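Long-range contacts in SCO1 protein (Saccharomyces cerevisiae, PDB 2B7K), which is required for accumulation of cytochrome c oxidase subunits 1 and 2, and is thought to transport mitochondrial copper or insert it into the oxidase: residues 42-48 and 147-153; 157-161 and 173-177; 26-30 and 93-97. One frame throughout, in Å; residues are numbered along the deposited sequence.

Contact 1: residues 42-48 and 147-153; sequences KFSIIYF and FFYLMDP
Tyr-47 and Phe-148 bring their rings together obliquely, planes at 37°, on one face of an antiparallel strand pair. With CG of Tyr-47 anti to the backbone N (chi1 177°), its CB lies 3.8 Å from Phe-148 CD2 and its CG 3.9 Å from Phe-148 CE2. Further out, CD1 stands over the Phe-148 face, offset toward the rim, and comes edge-on to within 3.4 Å of Phe-147 O. CE1 follows at 4.0 Å from Phe-147 O, and the hydroxyl ends in a hydrogen bond to Ser-145 O. The same side chain touches Cys-57, a copper ligand by similarity, and thus packs beside the probable copper site. Both strands belong to the thioredoxin-like sheet, 80-85 flanking 44-49 and 157-161 flanking 148-151. Four backbone bonds fix the register: Ser-44 N to Met-151 O is 2.9 Å and Ile-46 N to Tyr-149 O 2.8 Å, each returned by a bond the other way, every N-H...O angle above 160°. On the opposite face from Tyr-47, the edge of Phe-48 turns toward the face of Tyr-149. Just beyond the last bridged pair, Pro-153 CD sits over the centre of the Phe-43 ring, 3.6 Å from its centroid, a CH-pi contact.

Contact 2: residues 157-161 and 173-177; sequences FVDAL and KIVEH
Asp-159 and His-177 make the tightest approach between strand 157-161 and segment 173-177 of helix 169-180, with Asp-159 CB 3.4 Å from His-177 NE2. The imidazole and carboxylate planes are 29° apart, yet no hydrogen bond joins the two groups. NE2 is buried here and has no partner anywhere in the model. Over one face of the imidazole lies Val-158 CG2, offset toward the rim, while Val-158 O is 3.7 Å from His-177 CE1. Two residues of the strand thus hold the ring from different directions.

The carboxylate itself reaches on to Lys-173, and meets its methylenes instead of its charge: OD2 of Asp-159 is 3.5 Å from Lys-173 CG, whereas Lys-173 NZ stays 4.9 Å from Asp-159 OD2. The opposite charges probably still attract weakly at this distance, but no salt bridge is made. A bend at chi2 (66°) brings CE of Lys-173 back beside OD2. At the other end of the strand, Leu-161 CD2 meets Ile-174 CG1 at 4.0 Å, their side chains crossing at about a right angle.

In the next shell, helix 56-75 supports this apolar end, Trp-67 touching Leu-161 and Leu-71 touching Ile-174. The backbone of the strand positions the polar end: Val-158 and Asp-159 both face Leu-150 on the neighbouring strand, and both point their CB toward the helix, which strict alternation would not permit. Leu-150 in turn touches His-177.

The strand and helix segments run almost antiparallel, at 173° with axes 10.0 Å apart. The pair 148-151/157-161, the second strand with a classic beta bulge at Val-158 and Asp-159, and the helix 169-180 that covers it make up the C-terminal beta-beta-alpha unit of the thioredoxin fold.

Contact 3: residues 26-30 and 93-97; sequences LEDMY and PAVLK
Met-29 and Pro-93 bring their CA atoms to 4.1 Å where the chain leaving strand 25-28 meets the first turn of helix 93-100, and no hydrogen bond crosses between the two segments. The carbonyl of Met-29 points into the helix side chains: its O lies 3.4 Å from Pro-93 CB and 3.5 Å from Lys-97 CD. These are contacts of an oxygen with aliphatic carbons, from residues four apart, on the same side of the helix.

Lys-97 carries much of the rest through its methylenes. CG packs 3.7 Å from Met-29 CB, with the Met-29 sulfur also near it, and CD reaches Tyr-30 CE2 at 3.9 Å. The bend at chi3 (-75°) keeps CE as well as CD beside Met-29 O, and the one at chi4 (64°) turns NZ. An alanine here would lose CG, CD and CE and would probably open a gap beside Met-29 CB and the Tyr-30 ring. That ring is backed within its own segment by Met-29 CG, which sits over one face toward the rim. Beside Lys-97, Leu-96 CB comes to 4.3 Å from Met-29 CB. At the other flank Glu-27 OE1 approaches Pro-93 CG at 3.4 Å, the two side chains crossing at about a right angle.

Asp-28 braces the turn: its OD1 accepts from Tyr-30 N at 2.8 Å, with the donor 50° out of the carboxylate plane; OD1 also accepts from Asn-32 N. This is an Asx turn in the connection of the hairpin formed by strands 25-28 and 33-35, packed against the N-terminal turn of the helix in the beta-alpha-beta crossover from strand 80-85 to its parallel neighbour 108-111.

In the fold
From the N terminus, contact 3 opens at 26-30 and contact 1 at 42-48; contact 3 closes at 93-97 before contact 1 closes at 147-153. These two loops therefore cross, and neither nests in the other. Contact 2 follows in series, with 11 residues between its segments near the C terminus. Contacts 1 and 2 adjoin, since strands 148-151 and 157-161 are sheet neighbours, joined by a probable hydrogen bond from Leu-161 N to Phe-148 O. Contacts 2 and 3 lie on opposite sides of the chain's centre, their centres about 26 Å apart. Together they tie the N-terminal hairpin to crossover helix 93-100, strand 44-49 to strand 148-151, and edge strand 157-161 to the C-terminal helix, within one thioredoxin-like domain.

Contact 1: residues 42-48 and 147-153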
loop_
_atom_site.group_PDB
_atom_site.type_symbol
_atom_site.label_atom_id
_atom_site.label_comp_id
_atom_site.label_asym_id
_atom_site.label_seq_id
_atom_site.Cartn_x
_atom_site.Cartn_y
_atom_site.Cartn_z
ATOM N N LYS A 42 -3.621 -11.598 -6.184
ATOM C CA LYS A 42 -2.319 -10.972 -6.366
ATOM C C LYS A 42 -1.689 -10.525 -5.063
ATOM O O LYS A 42 -2.346 -10.484 -4.035
ATOM C CB LYS A 42 -2.441 -9.788 -7.327
ATOM C CG LYS A 42 -3.711 -8.981 -7.153
ATOM C CD LYS A 42 -3.985 -8.136 -8.385
ATOM C CE LYS A 42 -5.376 -7.530 -8.341
ATOM N NZ LYS A 42 -5.696 -6.801 -9.598
ATOM N N PHE A 43 -0.395 -10.230 -5.108
ATOM C CA PHE A 43 0.305 -9.756 -3.926
ATOM C C PHE A 43 0.183 -8.247 -3.962
ATOM O O PHE A 43 0.549 -7.614 -4.948
ATOM C CB PHE A 43 1.774 -10.179 -3.968
ATOM C CG PHE A 43 2.047 -11.462 -3.239
ATOM C CD1 PHE A 43 2.093 -11.484 -1.849
ATOM C CD2 PHE A 43 2.218 -12.651 -3.935
ATOM C CE1 PHE A 43 2.305 -12.677 -1.159
ATOM C CE2 PHE A 43 2.430 -13.852 -3.255
ATOM C CZ PHE A 43 2.473 -13.863 -1.869
ATOM N N SER A 44 -0.352 -7.678 -2.891
ATOM C CA SER A 44 -0.537 -6.242 -2.821
ATOM C C SER A 44 0.326 -5.676 -1.713
ATOM O O SER A 44 0.611 -6.352 -0.733
ATOM C CB SER A 44 -2.010 -5.920 -2.540
ATOM O OG SER A 44 -2.861 -6.493 -3.524
ATOM N N ILE A 45 0.758 -4.434 -1.883
ATOM C CA ILE A 45 1.547 -3.781 -0.857
ATOM C C ILE A 45 0.847 -2.446 -0.607
ATOM O O ILE A 45 0.675 -1.630 -1.512
ATOM C CB ILE A 45 3.027 -3.616 -1.295
ATOM C CG1 ILE A 45 3.830 -3.042 -0.127
ATOM C CG2 ILE A 45 3.127 -2.758 -2.559
ATOM C CD1 ILE A 45 5.339 -3.261 -0.236
ATOM N N ILE A 46 0.412 -2.259 0.630
ATOM C CA ILE A 46 -0.335 -1.074 1.021
ATOM C C ILE A 46 0.427 -0.114 1.916
ATOM O O ILE A 46 1.112 -0.525 2.852
ATOM C CB ILE A 46 -1.622 -1.491 1.754
ATOM C CG1 ILE A 46 -2.429 -2.437 0.861
ATOM C CG2 ILE A 46 -2.439 -0.260 2.131
ATOM C CD1 ILE A 46 -3.600 -3.091 1.571
ATOM N N TYR A 47 0.300 1.172 1.618
ATOM C CA TYR A 47 0.952 2.196 2.423
ATOM C C TYR A 47 -0.078 3.258 2.760
ATOM O O TYR A 47 -0.759 3.766 1.872
ATOM C CB TYR A 47 2.115 2.842 1.662
ATOM C CG TYR A 47 2.778 3.962 2.441
ATOM C CD1 TYR A 47 3.495 3.696 3.608
ATOM C CD2 TYR A 47 2.643 5.290 2.041
ATOM C CE1 TYR A 47 4.059 4.729 4.363
ATOM C CE2 TYR A 47 3.198 6.332 2.787
ATOM C CZ TYR A 47 3.903 6.045 3.948
ATOM O OH TYR A 47 4.427 7.079 4.702
ATOM N N PHE A 48 -0.189 3.579 4.045
ATOM C CA PHE A 48 -1.117 4.601 4.520
ATOM C C PHE A 48 -0.330 5.896 4.746
ATOM O O PHE A 48 0.729 5.879 5.365
ATOM C CB PHE A 48 -1.755 4.173 5.852
ATOM C CG PHE A 48 -2.820 3.128 5.717
ATOM C CD1 PHE A 48 -4.166 3.488 5.671
ATOM C CD2 PHE A 48 -2.485 1.781 5.643
ATOM C CE1 PHE A 48 -5.168 2.521 5.554
ATOM C CE2 PHE A 48 -3.477 0.800 5.524
ATOM C CZ PHE A 48 -4.823 1.174 5.480
ATOM N N PHE A 147 4.607 1.952 8.033
ATOM C CA PHE A 147 4.695 0.554 7.581
ATOM C C PHE A 147 4.099 0.323 6.204
ATOM O O PHE A 147 3.203 1.047 5.780
ATOM C CB PHE A 147 3.945 -0.409 8.513
ATOM C CG PHE A 147 4.530 -0.528 9.881
ATOM C CD1 PHE A 147 3.974 0.166 10.949
ATOM C CD2 PHE A 147 5.624 -1.356 10.111
ATOM C CE1 PHE A 147 4.498 0.037 12.235
ATOM C CE2 PHE A 147 6.157 -1.492 11.393
ATOM C CZ PHE A 147 5.593 -0.796 12.456
ATOM N N PHE A 148 4.615 -0.699 5.521
ATOM C CA PHE A 148 4.069 -1.130 4.241
ATOM C C PHE A 148 3.431 -2.465 4.635
ATOM O O PHE A 148 4.044 -3.253 5.361
ATOM C CB PHE A 148 5.157 -1.377 3.192
ATOM C CG PHE A 148 5.772 -0.123 2.643
ATOM C CD1 PHE A 148 6.999 0.326 3.115
ATOM C CD2 PHE A 148 5.128 0.603 1.645
ATOM C CE1 PHE A 148 7.584 1.486 2.595
ATOM C CE2 PHE A 148 5.702 1.761 1.121
ATOM C CZ PHE A 148 6.933 2.200 1.598
ATOM N N TYR A 149 2.196 -2.700 4.208
ATOM C CA TYR A 149 1.505 -3.942 4.538
ATOM C C TYR A 149 1.430 -4.835 3.310
ATOM O O TYR A 149 0.831 -4.464 2.297
ATOM C CB TYR A 149 0.087 -3.644 5.055
ATOM C CG TYR A 149 0.071 -2.673 6.219
ATOM C CD1 TYR A 149 0.251 -1.307 6.013
ATOM C CD2 TYR A 149 -0.071 -3.129 7.529
ATOM C CE1 TYR A 149 0.295 -0.413 7.090
ATOM C CE2 TYR A 149 -0.030 -2.249 8.608
ATOM C CZ TYR A 149 0.156 -0.895 8.382
ATOM O OH TYR A 149 0.228 -0.029 9.449
ATOM N N LEU A 150 2.052 -6.006 3.400
ATOM C CA LEU A 150 2.060 -6.957 2.295
ATOM C C LEU A 150 0.900 -7.930 2.464
ATOM O O LEU A 150 0.806 -8.606 3.487
ATOM C CB LEU A 150 3.383 -7.727 2.273
ATOM C CG LEU A 150 3.607 -8.629 1.053
ATOM C CD1 LEU A 150 3.639 -7.784 -0.215
ATOM C CD2 LEU A 150 4.911 -9.386 1.217
ATOM N N MET A 151 0.024 -7.997 1.462
ATOM C CA MET A 151 -1.143 -8.879 1.520
ATOM C C MET A 151 -1.031 -9.928 0.418
ATOM O O MET A 151 -0.722 -9.591 -0.725
ATOM C CB MET A 151 -2.427 -8.067 1.321
ATOM C CG MET A 151 -2.492 -6.765 2.122
ATOM S SD MET A 151 -2.416 -6.981 3.920
ATOM C CE MET A 151 -4.102 -7.459 4.276
ATOM N N ASP A 152 -1.286 -11.194 0.752
ATOM C CA ASP A 152 -1.180 -12.257 -0.244
ATOM C C ASP A 152 -2.399 -12.375 -1.162
ATOM O O ASP A 152 -3.404 -11.686 -0.974
ATOM C CB ASP A 152 -0.873 -13.609 0.432
ATOM C CG ASP A 152 -2.031 -14.151 1.256
ATOM O OD1 ASP A 152 -3.196 -13.777 1.012
ATOM O OD2 ASP A 152 -1.765 -14.986 2.148
ATOM N N PRO A 153 -2.317 -13.244 -2.187
ATOM C CA PRO A 153 -3.414 -13.446 -3.143
ATOM C C PRO A 153 -4.762 -13.834 -2.545
ATOM O O PRO A 153 -5.777 -13.811 -3.237
ATOM C CB PRO A 153 -2.859 -14.519 -4.076
ATOM C CG PRO A 153 -1.403 -14.182 -4.111
ATOM C CD PRO A 153 -1.103 -13.941 -2.644
HETATM O O HOH W 1 1.494 3.206 6.242
#

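Contact 2: residues 157-161 and 173-177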
loop_
_atom_site.group_PDB
_atom_site.type_symbol
_atom_site.label_atom_id
_atom_site.label_comp_id
_atom_site.label_asym_id
_atom_site.label_seq_id
_atom_site.Cartn_x
_atom_site.Cartn_y
_atom_site.Cartn_z
ATOM N N PHE A 157 -2.963 -10.774 5.480
ATOM C CA PHE A 157 -1.767 -10.047 5.877
ATOM C C PHE A 157 -0.653 -11.055 6.104
ATOM O O PHE A 157 -0.823 -12.024 6.849
ATOM C CB PHE A 157 -2.027 -9.285 7.175
ATOM C CG PHE A 157 -0.800 -8.649 7.763
ATOM C CD1 PHE A 157 -0.214 -7.537 7.156
ATOM C CD2 PHE A 157 -0.237 -9.151 8.935
ATOM C CE1 PHE A 157 0.914 -6.933 7.710
ATOM C CE2 PHE A 157 0.893 -8.554 9.496
ATOM C CZ PHE A 157 1.468 -7.442 8.881
ATOM N N VAL A 158 0.487 -10.841 5.464
ATOM C CA VAL A 158 1.595 -11.765 5.643
ATOM C C VAL A 158 2.822 -11.108 6.253
ATOM O O VAL A 158 3.654 -11.789 6.851
ATOM C CB VAL A 158 1.992 -12.439 4.316
ATOM C CG1 VAL A 158 0.884 -13.363 3.860
ATOM C CG2 VAL A 158 2.276 -11.395 3.262
ATOM N N ASP A 159 2.939 -9.789 6.118
ATOM C CA ASP A 159 4.095 -9.104 6.680
ATOM C C ASP A 159 4.030 -7.586 6.550
ATOM O O ASP A 159 3.397 -7.054 5.643
ATOM C CB ASP A 159 5.369 -9.626 6.005
ATOM C CG ASP A 159 6.634 -9.149 6.687
ATOM O OD1 ASP A 159 6.737 -9.305 7.923
ATOM O OD2 ASP A 159 7.530 -8.630 5.988
ATOM N N ALA A 160 4.684 -6.895 7.477
ATOM C CA ALA A 160 4.735 -5.442 7.461
ATOM C C ALA A 160 6.196 -5.048 7.347
ATOM O O ALA A 160 7.052 -5.598 8.040
ATOM C CB ALA A 160 4.139 -4.874 8.736
ATOM N N LEU A 161 6.491 -4.111 6.461
ATOM C CA LEU A 161 7.869 -3.679 6.298
ATOM C C LEU A 161 8.004 -2.266 6.836
ATOM O O LEU A 161 7.422 -1.320 6.297
ATOM C CB LEU A 161 8.288 -3.742 4.824
ATOM C CG LEU A 161 8.225 -5.143 4.201
ATOM C CD1 LEU A 161 6.834 -5.396 3.647
ATOM C CD2 LEU A 161 9.254 -5.260 3.087
ATOM N N LYS A 173 12.901 -9.545 1.345
ATOM C CA LYS A 173 11.779 -10.030 2.140
ATOM C C LYS A 173 10.536 -10.284 1.295
ATOM O O LYS A 173 9.833 -11.274 1.487
ATOM C CB LYS A 173 11.448 -9.024 3.249
ATOM C CG LYS A 173 10.440 -9.531 4.272
ATOM C CD LYS A 173 11.016 -10.693 5.070
ATOM C CE LYS A 173 10.106 -11.095 6.218
ATOM N NZ LYS A 173 10.709 -12.184 7.035
ATOM N N ILE A 174 10.253 -9.383 0.360
ATOM C CA ILE A 174 9.090 -9.550 -0.497
ATOM C C ILE A 174 9.273 -10.768 -1.406
ATOM O O ILE A 174 8.365 -11.585 -1.547
ATOM C CB ILE A 174 8.855 -8.267 -1.331
ATOM C CG1 ILE A 174 8.483 -7.123 -0.382
ATOM C CG2 ILE A 174 7.757 -8.492 -2.360
ATOM C CD1 ILE A 174 8.394 -5.763 -1.040
ATOM N N VAL A 175 10.453 -10.899 -2.005
ATOM C CA VAL A 175 10.731 -12.034 -2.880
ATOM C C VAL A 175 10.477 -13.348 -2.143
ATOM O O VAL A 175 9.828 -14.250 -2.668
ATOM C CB VAL A 175 12.193 -11.997 -3.380
ATOM C CG1 VAL A 175 12.504 -13.256 -4.197
ATOM C CG2 VAL A 175 12.414 -10.745 -4.228
ATOM N N GLU A 176 10.984 -13.440 -0.920
ATOM C CA GLU A 176 10.820 -14.632 -0.087
ATOM C C GLU A 176 9.346 -15.034 0.028
ATOM O O GLU A 176 8.990 -16.203 -0.147
ATOM C CB GLU A 176 11.406 -14.359 1.303
ATOM C CG GLU A 176 11.390 -15.544 2.254
ATOM C CD GLU A 176 12.037 -15.223 3.593
ATOM O OE1 GLU A 176 12.104 -16.124 4.456
ATOM O OE2 GLU A 176 12.482 -14.070 3.784
ATOM N N HIS A 177 8.490 -14.059 0.315
ATOM C CA HIS A 177 7.056 -14.300 0.452
ATOM C C HIS A 177 6.378 -14.711 -0.849
ATOM O O HIS A 177 5.562 -15.630 -0.873
ATOM C CB HIS A 177 6.362 -13.048 0.991
ATOM C CG HIS A 177 6.502 -12.866 2.469
ATOM N ND1 HIS A 177 5.889 -13.699 3.380
ATOM C CD2 HIS A 177 7.196 -11.959 3.195
ATOM C CE1 HIS A 177 6.198 -13.312 4.604
ATOM N NE2 HIS A 177 6.990 -12.258 4.521
#

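Contact 3: residues 26-30 and 93-97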
loop_
_atom_site.group_PDB
_atom_site.type_symbol
_atom_site.label_atom_id
_atom_site.label_comp_id
_atom_site.label_asym_id
_atom_site.label_seq_id
_atom_site.Cartn_x
_atom_site.Cartn_y
_atom_site.Cartn_z
ATOM N N LEU A 26 -13.592 1.604 -0.784
ATOM C CA LEU A 26 -13.044 2.913 -1.143
ATOM C C LEU A 26 -13.211 3.138 -2.638
ATOM O O LEU A 26 -13.957 2.423 -3.299
ATOM C CB LEU A 26 -11.548 2.968 -0.787
ATOM C CG LEU A 26 -11.191 2.717 0.686
ATOM C CD1 LEU A 26 -9.710 2.391 0.825
ATOM C CD2 LEU A 26 -11.559 3.945 1.517
ATOM N N GLU A 27 -12.526 4.152 -3.161
ATOM C CA GLU A 27 -12.547 4.437 -4.592
ATOM C C GLU A 27 -11.099 4.710 -4.982
ATOM O O GLU A 27 -10.329 5.210 -4.164
ATOM C CB GLU A 27 -13.392 5.681 -4.896
ATOM C CG GLU A 27 -12.853 6.964 -4.282
ATOM C CD GLU A 27 -13.609 8.210 -4.728
ATOM O OE1 GLU A 27 -13.422 9.264 -4.091
ATOM O OE2 GLU A 27 -14.377 8.138 -5.710
ATOM N N ASP A 28 -10.697 4.374 -6.204
ATOM C CA ASP A 28 -9.324 4.680 -6.578
ATOM C C ASP A 28 -9.316 6.104 -7.109
ATOM O O ASP A 28 -10.375 6.732 -7.208
ATOM C CB ASP A 28 -8.752 3.676 -7.600
ATOM C CG ASP A 28 -9.468 3.694 -8.935
ATOM O OD1 ASP A 28 -10.169 4.681 -9.248
ATOM O OD2 ASP A 28 -9.302 2.705 -9.685
ATOM N N MET A 29 -8.139 6.622 -7.437
ATOM C CA MET A 29 -8.027 8.000 -7.895
ATOM C C MET A 29 -8.686 8.297 -9.234
ATOM O O MET A 29 -8.704 9.447 -9.673
ATOM C CB MET A 29 -6.561 8.421 -7.926
ATOM C CG MET A 29 -5.690 7.549 -8.802
ATOM S SD MET A 29 -3.976 7.820 -8.370
ATOM C CE MET A 29 -3.150 7.303 -9.860
ATOM N N TYR A 30 -9.230 7.269 -9.875
ATOM C CA TYR A 30 -9.911 7.463 -11.146
ATOM C C TYR A 30 -11.416 7.358 -10.942
ATOM O O TYR A 30 -12.195 7.552 -11.872
ATOM C CB TYR A 30 -9.422 6.437 -12.169
ATOM C CG TYR A 30 -7.947 6.589 -12.461
ATOM C CD1 TYR A 30 -7.022 5.655 -12.000
ATOM C CD2 TYR A 30 -7.472 7.701 -13.155
ATOM C CE1 TYR A 30 -5.656 5.826 -12.219
ATOM C CE2 TYR A 30 -6.111 7.883 -13.379
ATOM C CZ TYR A 30 -5.209 6.944 -12.907
ATOM O OH TYR A 30 -3.864 7.132 -13.118
ATOM N N PRO A 93 -9.704 12.424 -5.241
ATOM C CA PRO A 93 -9.066 11.687 -6.332
ATOM C C PRO A 93 -8.109 12.554 -7.149
ATOM O O PRO A 93 -7.024 12.108 -7.495
ATOM C CB PRO A 93 -10.254 11.183 -7.145
ATOM C CG PRO A 93 -11.266 10.904 -6.071
ATOM C CD PRO A 93 -11.149 12.129 -5.185
ATOM N N ALA A 94 -8.495 13.798 -7.440
ATOM C CA ALA A 94 -7.632 14.688 -8.223
ATOM C C ALA A 94 -6.329 15.024 -7.492
ATOM O O ALA A 94 -5.262 15.063 -8.103
ATOM C CB ALA A 94 -8.379 15.976 -8.576
ATOM N N VAL A 95 -6.420 15.274 -6.190
ATOM C CA VAL A 95 -5.238 15.583 -5.395
ATOM C C VAL A 95 -4.276 14.396 -5.365
ATOM O O VAL A 95 -3.058 14.576 -5.452
ATOM C CB VAL A 95 -5.615 15.968 -3.951
ATOM C CG1 VAL A 95 -4.366 16.010 -3.068
ATOM C CG2 VAL A 95 -6.292 17.328 -3.948
ATOM N N LEU A 96 -4.812 13.187 -5.242
ATOM C CA LEU A 96 -3.960 12.003 -5.225
ATOM C C LEU A 96 -3.294 11.778 -6.577
ATOM O O LEU A 96 -2.129 11.384 -6.638
ATOM C CB LEU A 96 -4.758 10.754 -4.828
ATOM C CG LEU A 96 -5.189 10.682 -3.359
ATOM C CD1 LEU A 96 -5.866 9.347 -3.098
ATOM C CD2 LEU A 96 -3.984 10.845 -2.447
ATOM N N LYS A 97 -4.023 12.023 -7.661
ATOM C CA LYS A 97 -3.442 11.849 -8.988
ATOM C C LYS A 97 -2.245 12.779 -9.161
ATOM O O LYS A 97 -1.198 12.369 -9.668
ATOM C CB LYS A 97 -4.475 12.136 -10.084
ATOM C CG LYS A 97 -5.486 11.025 -10.288
ATOM C CD LYS A 97 -6.363 11.258 -11.522
ATOM C CE LYS A 97 -7.420 12.329 -11.284
ATOM N NZ LYS A 97 -6.847 13.677 -11.030
#